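Local coordinates for PA3566 protein (PDB 1X7V) that is of unknown function but belongs to the antibiotic biosynthesis monooxygenase family, which is consistent with an oxidoreductase role, at residues Gln71-Glu74 / His75-Arg78. Sequence-based numbering, arbitrary orientation.
Sequences QNTE and HFLR
T73 is the N-cap of helix 74-80: its OG1 accepts from F76 N at 3.3 Å. T73 O takes L77 N at 3.0 Å as the first full helical turn begins. With chi1 at 60°, OG1 sits between backbone N and carbonyl carbon and thus turns in over the first turn, where it also lies over one face of the H75 imidazole, 3.1 Å from CE1. The neighbouring F76 ring receives Q71 on one face in a CH-pi contact, the Q71 CA standing 3.9 Å from the ring centroid and 26° off its normal. The Q71 side chain then runs alongside the phenyl, CG reaching CZ at 3.8 Å. L77 CD2 lies 3.5 Å from Q71 O. This corner joins helices 64-71 and 74-80 on the surface of the alpha-beta plait. Behind the cap, T73 OG1 also donates to H70 O and the H70 ring meets F76 edge-to-face, while E37 OE2 holds H75 NE2 and the H75 side chain also rests on P33 and S34 of helix 20-36. One residue on, E74 O accepts R78 N at 2.9 Å. The R78 chain bends at chi3 and brings its guanidinium back beside E74, the two charged planes 43° apart; NH1 forms the salt bridge to E74 OE1 at 3.2 Å.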
ATOM      1  N   GLN A  71       0.627   1.288  10.504  1.00 77.56           N
ATOM      2  CA  GLN A  71       0.932  -0.154  10.597  1.00 78.25           C
ATOM      3  C   GLN A  71       0.421  -0.864  11.837  1.00 78.99           C
ATOM      4  O   GLN A  71       0.465  -2.127  11.945  1.00 79.00           O
ATOM      5  CB  GLN A  71       2.417  -0.360  10.502  1.00 80.34           C
ATOM      6  CG  GLN A  71       2.945   0.083   9.192  1.00 80.50           C
ATOM      7  CD  GLN A  71       4.402  -0.001   9.198  1.00 85.83           C
ATOM      8  OE1 GLN A  71       4.956  -1.137   9.155  1.00 81.82           O
ATOM      9  NE2 GLN A  71       5.081   1.167   9.283  1.00 83.87           N
ATOM     10  N   ASN A  72      -0.071  -0.076  12.783  1.00 77.25           N
ATOM     11  CA  ASN A  72      -0.687  -0.642  13.947  1.00 78.23           C
ATOM     12  C   ASN A  72      -2.187  -0.704  13.837  1.00 77.72           C
ATOM     13  O   ASN A  72      -2.831  -1.158  14.747  1.00 78.19           O
ATOM     14  CB  ASN A  72      -0.222   0.124  15.157  1.00 78.52           C
ATOM     15  CG  ASN A  72       1.242  -0.152  15.442  1.00 80.87           C
ATOM     16  OD1 ASN A  72       1.552  -0.934  16.326  1.00 85.64           O
ATOM     17  ND2 ASN A  72       2.136   0.386  14.619  1.00 84.28           N
ATOM     18  N   THR A  73      -2.733  -0.276  12.693  1.00 77.02           N
ATOM     19  CA  THR A  73      -4.173  -0.246  12.531  1.00 76.27           C
ATOM     20  C   THR A  73      -4.659  -1.640  12.275  1.00 77.01           C
ATOM     21  O   THR A  73      -3.911  -2.486  11.797  1.00 77.41           O
ATOM     22  CB  THR A  73      -4.643   0.698  11.369  1.00 75.18           C
ATOM     23  OG1 THR A  73      -4.086   0.252  10.128  1.00 73.61           O
ATOM     24  CG2 THR A  73      -4.206   2.117  11.620  1.00 75.17           C
ATOM     25  N   GLU A  74      -5.949  -1.810  12.553  1.00 77.78           N
ATOM     26  CA  GLU A  74      -6.731  -3.013  12.317  1.00 78.62           C
ATOM     27  C   GLU A  74      -6.743  -3.405  10.845  1.00 77.31           C
ATOM     28  O   GLU A  74      -6.441  -4.526  10.519  1.00 76.18           O
ATOM     29  CB  GLU A  74      -8.148  -2.720  12.769  1.00 79.58           C
ATOM     30  CG  GLU A  74      -9.061  -3.901  12.905  1.00 83.26           C
ATOM     31  CD  GLU A  74     -10.304  -3.631  13.806  1.00 84.04           C
ATOM     32  OE1 GLU A  74     -11.082  -4.582  14.064  1.00 90.87           O
ATOM     33  OE2 GLU A  74     -10.504  -2.481  14.286  1.00 91.72           O
ATOM     34  N   HIS A  75      -7.064  -2.456   9.972  1.00 76.11           N
ATOM     35  CA  HIS A  75      -7.084  -2.703   8.525  1.00 76.49           C
ATOM     36  C   HIS A  75      -5.734  -3.142   7.987  1.00 76.59           C
ATOM     37  O   HIS A  75      -5.644  -4.115   7.217  1.00 76.48           O
ATOM     38  CB  HIS A  75      -7.702  -1.525   7.709  1.00 75.67           C
ATOM     39  CG  HIS A  75      -7.028  -0.204   7.906  1.00 75.29           C
ATOM     40  ND1 HIS A  75      -7.259   0.593   9.006  1.00 75.68           N
ATOM     41  CD2 HIS A  75      -6.180   0.487   7.106  1.00 75.02           C
ATOM     42  CE1 HIS A  75      -6.531   1.701   8.900  1.00 77.37           C
ATOM     43  NE2 HIS A  75      -5.859   1.655   7.762  1.00 76.11           N
ATOM     44  N   PHE A  76      -4.673  -2.479   8.416  1.00 76.48           N
ATOM     45  CA  PHE A  76      -3.376  -2.826   7.942  1.00 78.34           C
ATOM     46  C   PHE A  76      -2.971  -4.233   8.408  1.00 79.32           C
ATOM     47  O   PHE A  76      -2.396  -5.032   7.639  1.00 80.61           O
ATOM     48  CB  PHE A  76      -2.341  -1.833   8.442  1.00 78.62           C
ATOM     49  CG  PHE A  76      -0.948  -2.159   7.985  1.00 79.09           C
ATOM     50  CD1 PHE A  76      -0.499  -1.714   6.758  1.00 80.46           C
ATOM     51  CD2 PHE A  76      -0.117  -2.960   8.771  1.00 80.31           C
ATOM     52  CE1 PHE A  76       0.796  -2.012   6.308  1.00 82.27           C
ATOM     53  CE2 PHE A  76       1.180  -3.291   8.318  1.00 81.21           C
ATOM     54  CZ  PHE A  76       1.620  -2.827   7.094  1.00 81.90           C
ATOM     55  N   LEU A  77      -3.232  -4.538   9.671  1.00 79.37           N
ATOM     56  CA  LEU A  77      -2.877  -5.869  10.180  1.00 80.23           C
ATOM     57  C   LEU A  77      -3.757  -6.973   9.599  1.00 80.77           C
ATOM     58  O   LEU A  77      -3.274  -8.079   9.402  1.00 80.18           O
ATOM     59  CB  LEU A  77      -2.876  -5.898  11.689  1.00 80.09           C
ATOM     60  CG  LEU A  77      -1.772  -5.056  12.323  1.00 80.62           C
ATOM     61  CD1 LEU A  77      -1.944  -5.047  13.827  1.00 80.85           C
ATOM     62  CD2 LEU A  77      -0.346  -5.498  11.949  1.00 81.13           C
ATOM     63  N   ARG A  78      -5.015  -6.673   9.277  1.00 81.36           N
ATOM     64  CA  ARG A  78      -5.860  -7.641   8.560  1.00 83.05           C
ATOM     65  C   ARG A  78      -5.325  -8.034   7.171  1.00 82.29           C
ATOM     66  O   ARG A  78      -5.508  -9.190   6.723  1.00 81.41           O
ATOM     67  CB  ARG A  78      -7.301  -7.155   8.432  1.00 83.34           C
ATOM     68  CG  ARG A  78      -8.120  -7.350   9.698  1.00 85.59           C
ATOM     69  CD  ARG A  78      -9.604  -7.138   9.424  1.00 88.62           C
ATOM     70  NE  ARG A  78      -9.849  -5.770   8.947  1.00 91.75           N
ATOM     71  CZ  ARG A  78     -10.447  -4.800   9.644  1.00 94.76           C
ATOM     72  NH1 ARG A  78     -10.944  -5.012  10.871  1.00 97.39           N
ATOM     73  NH2 ARG A  78     -10.576  -3.603   9.097  1.00 95.48           N
TER